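Local coordinates for protein UDP-N-acetylglucosamine 2-epimerase (Methanocaldococcus jannaschii, PDB 4NES) that probably catalyses the reversible epimerisation at C-2 that interconverts UDP-N-acetylglucosamine and UDP-N-acetylmannosamine, the activated donor of N-acetylmannosamine, at residues 202-207 with 236-241; 284-289 with 300-305. All blocks are in the same frame, centred on the assembly; numbering follows the deposited sequence.

How the contacts relate
Both contacts are buried and join neighbouring strands of one six-stranded parallel sheet, their centres about 10 Å apart. Strands 201-205 and 283-286 are themselves neighbours, so contact 1 and contact 2 adjoin; the hydroxyls Thr205 OG1 and Thr286 OG1 lie 2.7 Å apart, a probable hydrogen bond. The strand part of each is mostly apolar with a parallel backbone ladder; past the strands, 202-207, 236-241 and 284-289 turn polar and reach the nucleotides, whereas 300-305 does not. There the chemistry differs: contact 1 offers two histidine rings to the sugar of UDP-N-acetylglucosamine and a serine to the uracil of UDP, while contact 2 offers a serine hydroxyl and a backbone N-H at a helix start to the diphosphate.

Contact 1: residues 202-207 with 236-241; sequences FLLTLH and IIFSIH. With UD1 (uridine-diphosphate-N-acetylglucosamine), chain B; UDP (uridine-5'-diphosphate), chain C.
The rings of His207 and His241 lie nearly parallel, planes at 10°, but slid apart with centroids 4.6 Å from each other; His241 CD2 sits over one face of His207, toward its rim. Both rings present an edge to the sugar of UDP-N-acetylglucosamine: His207 NE2 donates to O4' (2.9 Å, 171° at the hydrogen), and His241 NE2 gives O6' a more bent bond. His241 ND1 accepts from the backbone N of Arg243, capping the following helix, which helps fix the ring's rotation. The Phe238 ring takes Leu204 CD2 over one face (3.9 Å to the centroid, a CH-pi contact) and Ile240 CB over the other. These groups sit at and behind the C-terminal ends of adjacent parallel strands in a GT-B fold, laddered by Ile237 N to Phe202 O, Leu204 N to Ile237 O and Ser239 N to Leu204 O. Beyond the ladder, a water links Leu206 N, Ser239 O and His241 N. With chi1 at 171°, the Ser239 hydroxyl is swung away from its own N, and OG donates to O4 of UDP (2.8 Å). His207 is probably the active-site residue; an alanine here would probably leave the sugar O4' without this donor and one side of the His241 ring less supported.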
ATOM      1  N   PHE A 202       4.142 -38.470   8.478  1.00 11.67           N
ATOM      2  CA  PHE A 202       3.493 -37.235   8.058  1.00 14.24           C
ATOM      3  C   PHE A 202       4.537 -36.136   8.173  1.00 14.85           C
ATOM      4  O   PHE A 202       5.333 -36.129   9.111  1.00 13.63           O
ATOM      5  CB  PHE A 202       2.309 -36.874   8.956  1.00 13.89           C
ATOM      6  CG  PHE A 202       1.155 -37.852   8.910  1.00 13.23           C
ATOM      7  CD1 PHE A 202       1.093 -38.859   7.958  1.00 14.38           C
ATOM      8  CD2 PHE A 202       0.116 -37.731   9.826  1.00 16.94           C
ATOM      9  CE1 PHE A 202       0.025 -39.749   7.935  1.00 15.29           C
ATOM     10  CE2 PHE A 202      -0.960 -38.611   9.803  1.00 18.51           C
ATOM     11  CZ  PHE A 202      -1.007 -39.616   8.859  1.00 18.01           C
ATOM     12  N   LEU A 203       4.536 -35.212   7.217  1.00  9.97           N
ATOM     13  CA  LEU A 203       5.448 -34.077   7.246  1.00 10.32           C
ATOM     14  C   LEU A 203       4.710 -32.825   7.706  1.00 12.00           C
ATOM     15  O   LEU A 203       3.638 -32.503   7.184  1.00 13.97           O
ATOM     16  CB  LEU A 203       6.023 -33.853   5.845  1.00  8.98           C
ATOM     17  CG  LEU A 203       7.056 -32.738   5.671  1.00  9.92           C
ATOM     18  CD1 LEU A 203       8.345 -33.012   6.446  1.00 13.08           C
ATOM     19  CD2 LEU A 203       7.349 -32.537   4.201  1.00 11.16           C
ATOM     20  N   LEU A 204       5.279 -32.113   8.676  1.00  9.21           N
ATOM     21  CA  LEU A 204       4.644 -30.927   9.236  1.00 10.27           C
ATOM     22  C   LEU A 204       5.519 -29.682   9.124  1.00 10.13           C
ATOM     23  O   LEU A 204       6.706 -29.729   9.442  1.00 10.19           O
ATOM     24  CB  LEU A 204       4.318 -31.181  10.712  1.00 10.60           C
ATOM     25  CG  LEU A 204       3.801 -30.018  11.563  1.00  9.86           C
ATOM     26  CD1 LEU A 204       2.418 -29.565  11.125  1.00 13.12           C
ATOM     27  CD2 LEU A 204       3.801 -30.422  13.045  1.00 12.62           C
ATOM     28  N   THR A 205       4.931 -28.574   8.672  1.00  9.26           N
ATOM     29  CA  THR A 205       5.533 -27.251   8.860  1.00 10.47           C
ATOM     30  C   THR A 205       4.459 -26.302   9.363  1.00  9.23           C
ATOM     31  O   THR A 205       3.299 -26.446   9.007  1.00 11.71           O
ATOM     32  CB  THR A 205       6.206 -26.655   7.584  1.00 11.20           C
ATOM     33  OG1 THR A 205       5.207 -26.175   6.668  1.00 11.98           O
ATOM     34  CG2 THR A 205       7.147 -27.657   6.905  1.00 13.32           C
ATOM     35  N   LEU A 206       4.842 -25.338  10.193  1.00 10.42           N
ATOM     36  CA  LEU A 206       3.884 -24.412  10.774  1.00  8.88           C
ATOM     37  C   LEU A 206       4.594 -23.116  11.099  1.00 10.87           C
ATOM     38  O   LEU A 206       5.529 -23.122  11.904  1.00 12.79           O
ATOM     39  CB  LEU A 206       3.302 -24.998  12.072  1.00 10.15           C
ATOM     40  CG  LEU A 206       2.092 -24.255  12.649  1.00 11.99           C
ATOM     41  CD1 LEU A 206       0.840 -24.651  11.884  1.00 16.57           C
ATOM     42  CD2 LEU A 206       1.925 -24.539  14.134  1.00 14.81           C
ATOM     43  N   HIS A 207       4.150 -22.003  10.516  1.00  9.87           N
ATOM     44  CA  HIS A 207       4.777 -20.711  10.818  1.00  9.39           C
ATOM     45  C   HIS A 207       3.929 -19.454  10.603  1.00  9.26           C
ATOM     46  O   HIS A 207       4.439 -18.350  10.787  1.00  9.85           O
ATOM     47  CB  HIS A 207       6.115 -20.551  10.070  1.00  8.49           C
ATOM     48  CG  HIS A 207       5.974 -20.201   8.617  1.00  9.09           C
ATOM     49  ND1 HIS A 207       5.810 -21.144   7.630  1.00 12.68           N
ATOM     50  CD2 HIS A 207       5.988 -18.994   7.988  1.00 11.05           C
ATOM     51  CE1 HIS A 207       5.725 -20.542   6.457  1.00 12.29           C
ATOM     52  NE2 HIS A 207       5.827 -19.239   6.646  1.00 10.77           N
ATOM     53  N   ILE A 236       5.741 -38.247  12.961  1.00 13.80           N
ATOM     54  CA  ILE A 236       5.690 -36.920  12.366  1.00 13.45           C
ATOM     55  C   ILE A 236       7.111 -36.396  12.221  1.00 13.72           C
ATOM     56  O   ILE A 236       7.910 -36.500  13.157  1.00 19.66           O
ATOM     57  CB  ILE A 236       4.942 -35.938  13.284  1.00 16.05           C
ATOM     58  CG1 ILE A 236       3.594 -36.515  13.734  1.00 18.82           C
ATOM     59  CG2 ILE A 236       4.772 -34.590  12.612  1.00 13.90           C
ATOM     60  CD1 ILE A 236       2.585 -36.689  12.622  1.00 17.08           C
ATOM     61  N   ILE A 237       7.434 -35.858  11.050  1.00 11.06           N
ATOM     62  CA  ILE A 237       8.673 -35.111  10.864  1.00 11.07           C
ATOM     63  C   ILE A 237       8.309 -33.632  10.781  1.00 10.66           C
ATOM     64  O   ILE A 237       7.532 -33.230   9.914  1.00 12.44           O
ATOM     65  CB  ILE A 237       9.422 -35.546   9.593  1.00 10.40           C
ATOM     66  CG1 ILE A 237       9.804 -37.025   9.694  1.00 14.25           C
ATOM     67  CG2 ILE A 237      10.670 -34.694   9.385  1.00 12.92           C
ATOM     68  CD1 ILE A 237      10.489 -37.582   8.452  1.00 18.57           C
ATOM     69  N   PHE A 238       8.859 -32.835  11.690  1.00 11.02           N
ATOM     70  CA  PHE A 238       8.492 -31.426  11.827  1.00 11.32           C
ATOM     71  C   PHE A 238       9.714 -30.567  11.520  1.00 10.71           C
ATOM     72  O   PHE A 238      10.659 -30.517  12.312  1.00 13.12           O
ATOM     73  CB  PHE A 238       8.005 -31.199  13.270  1.00 12.29           C
ATOM     74  CG  PHE A 238       7.520 -29.792  13.584  1.00 14.19           C
ATOM     75  CD1 PHE A 238       7.207 -28.877  12.592  1.00 13.96           C
ATOM     76  CD2 PHE A 238       7.361 -29.409  14.913  1.00 19.26           C
ATOM     77  CE1 PHE A 238       6.766 -27.600  12.917  1.00 14.85           C
ATOM     78  CE2 PHE A 238       6.920 -28.138  15.247  1.00 19.47           C
ATOM     79  CZ  PHE A 238       6.618 -27.231  14.247  1.00 19.41           C
ATOM     80  N   SER A 239       9.712 -29.917  10.358  1.00 12.06           N
ATOM     81  CA  SER A 239      10.733 -28.913  10.048  1.00 10.66           C
ATOM     82  C   SER A 239      10.278 -27.604  10.672  1.00 11.27           C
ATOM     83  O   SER A 239       9.249 -27.056  10.270  1.00 14.02           O
ATOM     84  CB  SER A 239      10.897 -28.736   8.540  1.00 12.08           C
ATOM     85  OG  SER A 239      11.728 -27.621   8.261  1.00 13.76           O
ATOM     86  N   ILE A 240      11.034 -27.104  11.650  1.00 10.59           N
ATOM     87  CA  ILE A 240      10.560 -26.007  12.493  1.00 11.96           C
ATOM     88  C   ILE A 240      11.169 -24.643  12.129  1.00 11.63           C
ATOM     89  O   ILE A 240      12.371 -24.412  12.276  1.00 12.38           O
ATOM     90  CB  ILE A 240      10.758 -26.339  13.993  1.00 13.26           C
ATOM     91  CG1 ILE A 240      10.206 -25.224  14.882  1.00 13.86           C
ATOM     92  CG2 ILE A 240      12.217 -26.635  14.298  1.00 26.07           C
ATOM     93  CD1 ILE A 240      10.245 -25.602  16.348  1.00 19.63           C
ATOM     94  N   HIS A 241      10.311 -23.746  11.656  1.00 10.02           N
ATOM     95  CA  HIS A 241      10.689 -22.388  11.277  1.00  9.46           C
ATOM     96  C   HIS A 241      11.212 -21.664  12.513  1.00  9.46           C
ATOM     97  O   HIS A 241      10.720 -21.904  13.611  1.00  9.68           O
ATOM     98  CB  HIS A 241       9.429 -21.694  10.761  1.00  9.94           C
ATOM     99  CG  HIS A 241       9.662 -20.362  10.115  1.00  9.55           C
ATOM    100  ND1 HIS A 241      10.019 -19.233  10.823  1.00 10.57           N
ATOM    101  CD2 HIS A 241       9.501 -19.959   8.827  1.00  8.97           C
ATOM    102  CE1 HIS A 241      10.113 -18.209   9.999  1.00 11.01           C
ATOM    103  NE2 HIS A 241       9.791 -18.615   8.785  1.00 10.30           N
TER
HETATM  104  C1' UD1 B 400       8.148 -14.168   6.642  1.00  7.78           C
HETATM  105  C2' UD1 B 400       6.976 -13.673   5.851  1.00  8.31           C
HETATM  106  C3' UD1 B 400       6.056 -14.750   5.532  1.00  8.08           C
HETATM  107  C4' UD1 B 400       6.703 -15.895   4.880  1.00  8.08           C
HETATM  108  C5' UD1 B 400       7.922 -16.328   5.656  1.00  8.00           C
HETATM  109  C6' UD1 B 400       8.722 -17.347   4.937  1.00  6.66           C
HETATM  110  C7' UD1 B 400       6.341 -11.245   6.380  1.00 10.10           C
HETATM  111  C8' UD1 B 400       5.530 -10.328   7.247  1.00  8.48           C
HETATM  112  N2' UD1 B 400       6.231 -12.661   6.643  1.00  8.97           N
HETATM  113  O1' UD1 B 400       7.697 -14.663   7.852  1.00  7.78           O
HETATM  114  O3' UD1 B 400       5.005 -14.244   4.689  1.00 10.23           O
HETATM  115  O4' UD1 B 400       5.805 -16.988   4.765  1.00  8.68           O
HETATM  116  O5' UD1 B 400       8.796 -15.227   5.882  1.00  8.48           O
HETATM  117  O6' UD1 B 400       9.376 -18.247   5.751  1.00  8.24           O
HETATM  118  O7' UD1 B 400       7.068 -10.797   5.490  1.00  9.34           O
HETATM  119  N1  UD1 B 400      14.066 -15.543  12.056  1.00 11.95           N
HETATM  120  C2  UD1 B 400      15.282 -16.071  12.213  1.00 13.82           C
HETATM  121  N3  UD1 B 400      16.120 -16.155  11.182  1.00 11.90           N
HETATM  122  C4  UD1 B 400      15.775 -15.700   9.970  1.00 14.12           C
HETATM  123  C5  UD1 B 400      14.518 -15.148   9.770  1.00 14.74           C
HETATM  124  C6  UD1 B 400      13.655 -15.080  10.852  1.00 14.14           C
HETATM  125  O2  UD1 B 400      15.636 -16.494  13.296  1.00 12.34           O
HETATM  126  O4  UD1 B 400      16.651 -15.794   8.927  1.00 12.90           O
HETATM  127  C1B UD1 B 400      13.113 -15.458  13.188  1.00 13.39           C
HETATM  128  C2B UD1 B 400      13.274 -14.264  14.039  1.00 10.67           C
HETATM  129  O2' UD1 B 400      12.990 -14.597  15.375  1.00 14.93           O
HETATM  130  C3B UD1 B 400      12.269 -13.358  13.532  1.00 10.46           C
HETATM  131  C4B UD1 B 400      11.157 -14.283  13.201  1.00  9.63           C
HETATM  132  O4B UD1 B 400      11.763 -15.467  12.718  1.00 11.38           O
HETATM  133  O3B UD1 B 400      11.883 -12.345  14.429  1.00 13.11           O
HETATM  134  C5B UD1 B 400      10.243 -13.740  12.161  1.00 10.39           C
HETATM  135  O5B UD1 B 400      10.871 -13.292  10.987  1.00 10.01           O
HETATM  136  PA  UD1 B 400      10.075 -12.474   9.935  1.00 11.23           P
HETATM  137  O1A UD1 B 400       9.575 -11.219  10.580  1.00 15.23           O
HETATM  138  O2A UD1 B 400      10.968 -12.202   8.769  1.00 13.47           O
HETATM  139  O3A UD1 B 400       8.801 -13.287   9.528  1.00 10.39           O
HETATM  140  PB  UD1 B 400       8.651 -14.815   9.098  1.00  9.17           P
HETATM  141  O1B UD1 B 400       7.874 -15.511  10.167  1.00  9.83           O
HETATM  142  O2B UD1 B 400       9.982 -15.410   8.727  1.00  9.93           O
HETATM  143  N1  UDP C 401      11.089 -25.348   2.345  1.00  8.56           N
HETATM  144  C2  UDP C 401      12.375 -25.769   2.366  1.00  9.18           C
HETATM  145  N3  UDP C 401      12.881 -26.322   3.490  1.00  8.77           N
HETATM  146  C4  UDP C 401      12.150 -26.471   4.616  1.00  9.76           C
HETATM  147  C5  UDP C 401      10.815 -26.044   4.633  1.00  9.33           C
HETATM  148  C6  UDP C 401      10.313 -25.468   3.461  1.00  8.40           C
HETATM  149  O2  UDP C 401      13.087 -25.655   1.365  1.00  9.59           O
HETATM  150  O4  UDP C 401      12.723 -27.039   5.750  1.00 11.05           O
HETATM  151  C1' UDP C 401      10.493 -24.695   1.166  1.00  8.82           C
HETATM  152  C2' UDP C 401       9.338 -25.300   0.562  1.00  7.98           C
HETATM  153  O2' UDP C 401       9.716 -26.380  -0.261  1.00 10.09           O
HETATM  154  C3' UDP C 401       8.704 -24.179  -0.146  1.00  8.45           C
HETATM  155  C4' UDP C 401       9.083 -23.009   0.633  1.00  8.06           C
HETATM  156  O4' UDP C 401       9.997 -23.435   1.613  1.00  8.79           O
HETATM  157  O3' UDP C 401       9.141 -24.017  -1.467  1.00  9.73           O
HETATM  158  C5' UDP C 401       7.944 -22.373   1.354  1.00 10.60           C
HETATM  159  O5' UDP C 401       8.370 -21.328   2.194  1.00  9.80           O
HETATM  160  PA  UDP C 401       7.636 -20.969   3.552  1.00  9.19           P
HETATM  161  O1A UDP C 401       8.691 -20.553   4.554  1.00 12.00           O
HETATM  162  O2A UDP C 401       6.834 -22.166   4.016  1.00  9.84           O
HETATM  163  O3A UDP C 401       6.727 -19.705   3.302  1.00  9.47           O
HETATM  164  PB  UDP C 401       5.358 -19.460   2.577  1.00  7.66           P
HETATM  165  O1B UDP C 401       5.292 -20.280   1.297  1.00 10.49           O
HETATM  166  O2B UDP C 401       4.239 -19.795   3.528  1.00  8.28           O
HETATM  167  O3B UDP C 401       5.405 -17.982   2.305  1.00  8.93           O
HETATM  168  O   HOH W   1       7.713 -24.887  10.485  1.00 14.47           O

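Contact 2: residues 284-289 with 300-305; sequences ILTDSG and VPCITL. With UDP (uridine-5'-diphosphate), chain C.
Four backbone bonds zip Ile284-Thr286 to Pro301-Leu305 in parallel: Ile284 N donates to Pro301 O, Ile303 N to Ile284 O, Thr286 N to Ile303 O and Leu305 N to Thr286 O. The bond from Leu305 N to Thr286 O is 2.8 Å long, its donor tilted 32° from the carbonyl plane. The strand axes, 4.8 Å apart at closest, are inclined to each other by 17°.

Side chains fill both faces of this pair. On one, Ile284 CD1 meets Val300 CG1 at 3.7 Å, the two side chains crossing at about a right angle, and Thr286 CG2 touches Cys302 SG at 3.8 Å. On the other, Leu285 and Ile303 lie alongside each other and point the same way, with Leu285 CD2 3.8 Å from Ile303 CB. Helix 289-298 packs against Ile284 and Thr286, and helix 327-338 against Ile303, so a helix lies on each face.

Beyond the strand, Thr286 OG1, trans to the backbone N (chi1 -163°), accepts from Ser288 N at 3.0 Å and closes an ST turn. Its other partner is Thr205 OG1 on the neighbouring strand. Asp287 OD1 accepts from His207 N, while OD2 accepts from Arg208 N and Asn211 ND2, so the carboxylate helps position the backbone at the probable active-site histidine.

The turn brings Ser288 to the N-cap of helix 289-298, where OG both caps Val291 N and donates to O2A of UDP at 2.6 Å. Gly289 N donates to O2B of the same nucleotide (2.9 Å), and Gly290 N adds another bond to UDP. A diphosphate held at a helix N-terminus after a parallel strand, within a beta-alpha-beta crossover, is characteristic of the nucleotide-binding Rossmann-like domain of GT-B proteins.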
ATOM      1  N   ILE A 284       0.933 -34.490   4.066  1.00  9.60           N
ATOM      2  CA  ILE A 284       1.593 -33.259   4.471  1.00 11.12           C
ATOM      3  C   ILE A 284       0.628 -32.392   5.291  1.00 12.13           C
ATOM      4  O   ILE A 284      -0.529 -32.219   4.917  1.00 11.66           O
ATOM      5  CB  ILE A 284       2.118 -32.501   3.227  1.00 10.09           C
ATOM      6  CG1 ILE A 284       3.289 -33.267   2.601  1.00 12.36           C
ATOM      7  CG2 ILE A 284       2.515 -31.081   3.597  1.00 13.01           C
ATOM      8  CD1 ILE A 284       3.630 -32.847   1.174  1.00 11.22           C
ATOM      9  N   LEU A 285       1.100 -31.891   6.433  1.00  8.59           N
ATOM     10  CA  LEU A 285       0.312 -31.011   7.291  1.00 10.54           C
ATOM     11  C   LEU A 285       1.027 -29.681   7.336  1.00  9.10           C
ATOM     12  O   LEU A 285       2.204 -29.622   7.680  1.00 10.77           O
ATOM     13  CB  LEU A 285       0.267 -31.564   8.712  1.00 12.87           C
ATOM     14  CG  LEU A 285      -0.092 -33.035   8.877  1.00 17.01           C
ATOM     15  CD1 LEU A 285       0.277 -33.534  10.276  1.00 17.89           C
ATOM     16  CD2 LEU A 285      -1.557 -33.196   8.636  1.00 20.54           C
ATOM     17  N   THR A 286       0.342 -28.598   6.990  1.00  8.99           N
ATOM     18  CA  THR A 286       1.059 -27.342   6.859  1.00  7.47           C
ATOM     19  C   THR A 286       0.176 -26.116   6.994  1.00  8.45           C
ATOM     20  O   THR A 286      -1.048 -26.182   6.822  1.00  8.52           O
ATOM     21  CB  THR A 286       1.780 -27.290   5.489  1.00  8.79           C
ATOM     22  OG1 THR A 286       2.789 -26.269   5.490  1.00  9.01           O
ATOM     23  CG2 THR A 286       0.794 -27.034   4.352  1.00  9.98           C
ATOM     24  N   ASP A 287       0.816 -24.986   7.277  1.00  9.31           N
ATOM     25  CA  ASP A 287       0.173 -23.700   7.041  1.00  8.75           C
ATOM     26  C   ASP A 287       0.975 -22.828   6.065  1.00  7.34           C
ATOM     27  O   ASP A 287       0.714 -21.629   5.932  1.00 10.23           O
ATOM     28  CB  ASP A 287      -0.164 -22.951   8.346  1.00  8.77           C
ATOM     29  CG  ASP A 287       1.067 -22.470   9.100  1.00  9.92           C
ATOM     30  OD1 ASP A 287       2.195 -22.650   8.610  1.00  9.73           O
ATOM     31  OD2 ASP A 287       0.896 -21.869  10.183  1.00 10.89           O
ATOM     32  N   SER A 288       1.951 -23.437   5.390  1.00  7.86           N
ATOM     33  CA  SER A 288       2.758 -22.755   4.385  1.00  7.65           C
ATOM     34  C   SER A 288       2.025 -22.597   3.058  1.00 11.22           C
ATOM     35  O   SER A 288       1.301 -23.505   2.642  1.00 13.07           O
ATOM     36  CB  SER A 288       4.014 -23.587   4.134  1.00  7.49           C
ATOM     37  OG  SER A 288       4.674 -23.146   2.961  1.00  8.48           O
ATOM     38  N   GLY A 289       2.236 -21.474   2.371  1.00  9.48           N
ATOM     39  CA  GLY A 289       1.659 -21.300   1.046  1.00  9.35           C
ATOM     40  C   GLY A 289       2.327 -22.184   0.012  1.00 10.49           C
ATOM     41  O   GLY A 289       1.665 -22.910  -0.737  1.00 12.10           O
ATOM     42  N   VAL A 300       0.749 -35.525  -3.221  1.00  9.95           N
ATOM     43  CA  VAL A 300       0.738 -35.973  -1.842  1.00 10.96           C
ATOM     44  C   VAL A 300      -0.382 -35.224  -1.152  1.00 10.42           C
ATOM     45  O   VAL A 300      -0.415 -34.003  -1.203  1.00 10.79           O
ATOM     46  CB  VAL A 300       2.094 -35.664  -1.157  1.00 11.65           C
ATOM     47  CG1 VAL A 300       2.085 -36.103   0.291  1.00 13.03           C
ATOM     48  CG2 VAL A 300       3.241 -36.348  -1.911  1.00 14.87           C
ATOM     49  N   PRO A 301      -1.326 -35.943  -0.526  1.00 10.79           N
ATOM     50  CA  PRO A 301      -2.451 -35.252   0.111  1.00 10.21           C
ATOM     51  C   PRO A 301      -2.001 -34.231   1.156  1.00 11.66           C
ATOM     52  O   PRO A 301      -1.043 -34.461   1.902  1.00 12.33           O
ATOM     53  CB  PRO A 301      -3.227 -36.390   0.791  1.00 13.13           C
ATOM     54  CG  PRO A 301      -2.808 -37.621   0.072  1.00 16.15           C
ATOM     55  CD  PRO A 301      -1.387 -37.400  -0.331  1.00 13.27           C
ATOM     56  N   CYS A 302      -2.705 -33.107   1.200  1.00 10.64           N
ATOM     57  CA  CYS A 302      -2.342 -32.007   2.073  1.00 11.37           C
ATOM     58  C   CYS A 302      -3.486 -31.672   3.029  1.00 11.14           C
ATOM     59  O   CYS A 302      -4.667 -31.722   2.655  1.00 11.13           O
ATOM     60  CB  CYS A 302      -1.982 -30.781   1.227  1.00 10.77           C
ATOM     61  SG  CYS A 302      -1.216 -29.430   2.158  1.00 11.60           S
ATOM     62  N   ILE A 303      -3.134 -31.356   4.271  1.00  9.63           N
ATOM     63  CA  ILE A 303      -4.090 -30.827   5.233  1.00  9.92           C
ATOM     64  C   ILE A 303      -3.561 -29.484   5.698  1.00 11.29           C
ATOM     65  O   ILE A 303      -2.440 -29.391   6.214  1.00 10.92           O
ATOM     66  CB  ILE A 303      -4.279 -31.776   6.423  1.00  9.84           C
ATOM     67  CG1 ILE A 303      -4.983 -33.049   5.967  1.00 10.85           C
ATOM     68  CG2 ILE A 303      -5.080 -31.087   7.533  1.00 13.14           C
ATOM     69  CD1 ILE A 303      -4.931 -34.164   6.988  1.00 12.05           C
ATOM     70  N   THR A 304      -4.361 -28.442   5.492  1.00 10.75           N
ATOM     71  CA  THR A 304      -3.918 -27.080   5.766  1.00 10.42           C
ATOM     72  C   THR A 304      -4.488 -26.589   7.091  1.00 10.94           C
ATOM     73  O   THR A 304      -5.711 -26.557   7.291  1.00 10.90           O
ATOM     74  CB  THR A 304      -4.266 -26.119   4.612  1.00  9.41           C
ATOM     75  OG1 THR A 304      -3.593 -26.556   3.426  1.00 11.54           O
ATOM     76  CG2 THR A 304      -3.794 -24.713   4.929  1.00 12.34           C
ATOM     77  N   LEU A 305      -3.591 -26.226   8.002  1.00  9.53           N
ATOM     78  CA  LEU A 305      -3.959 -25.821   9.358  1.00 12.10           C
ATOM     79  C   LEU A 305      -4.299 -24.329   9.394  1.00 14.30           C
ATOM     80  O   LEU A 305      -3.696 -23.551  10.141  1.00 14.42           O
ATOM     81  CB  LEU A 305      -2.806 -26.164  10.312  1.00 11.79           C
ATOM     82  CG  LEU A 305      -2.365 -27.638  10.292  1.00 16.79           C
ATOM     83  CD1 LEU A 305      -0.951 -27.792  10.841  1.00 17.56           C
ATOM     84  CD2 LEU A 305      -3.329 -28.510  11.076  1.00 19.19           C
TER
HETATM   85  N1  UDP C 401      11.089 -25.348   2.345  1.00  8.56           N
HETATM   86  C2  UDP C 401      12.375 -25.769   2.366  1.00  9.18           C
HETATM   87  N3  UDP C 401      12.881 -26.322   3.490  1.00  8.77           N
HETATM   88  C4  UDP C 401      12.150 -26.471   4.616  1.00  9.76           C
HETATM   89  C5  UDP C 401      10.815 -26.044   4.633  1.00  9.33           C
HETATM   90  C6  UDP C 401      10.313 -25.468   3.461  1.00  8.40           C
HETATM   91  O2  UDP C 401      13.087 -25.655   1.365  1.00  9.59           O
HETATM   92  O4  UDP C 401      12.723 -27.039   5.750  1.00 11.05           O
HETATM   93  C1' UDP C 401      10.493 -24.695   1.166  1.00  8.82           C
HETATM   94  C2' UDP C 401       9.338 -25.300   0.562  1.00  7.98           C
HETATM   95  O2' UDP C 401       9.716 -26.380  -0.261  1.00 10.09           O
HETATM   96  C3' UDP C 401       8.704 -24.179  -0.146  1.00  8.45           C
HETATM   97  C4' UDP C 401       9.083 -23.009   0.633  1.00  8.06           C
HETATM   98  O4' UDP C 401       9.997 -23.435   1.613  1.00  8.79           O
HETATM   99  O3' UDP C 401       9.141 -24.017  -1.467  1.00  9.73           O
HETATM  100  C5' UDP C 401       7.944 -22.373   1.354  1.00 10.60           C
HETATM  101  O5' UDP C 401       8.370 -21.328   2.194  1.00  9.80           O
HETATM  102  PA  UDP C 401       7.636 -20.969   3.552  1.00  9.19           P
HETATM  103  O1A UDP C 401       8.691 -20.553   4.554  1.00 12.00           O
HETATM  104  O2A UDP C 401       6.834 -22.166   4.016  1.00  9.84           O
HETATM  105  O3A UDP C 401       6.727 -19.705   3.302  1.00  9.47           O
HETATM  106  PB  UDP C 401       5.358 -19.460   2.577  1.00  7.66           P
HETATM  107  O1B UDP C 401       5.292 -20.280   1.297  1.00 10.49           O
HETATM  108  O2B UDP C 401       4.239 -19.795   3.528  1.00  8.28           O
HETATM  109  O3B UDP C 401       5.405 -17.982   2.305  1.00  8.93           O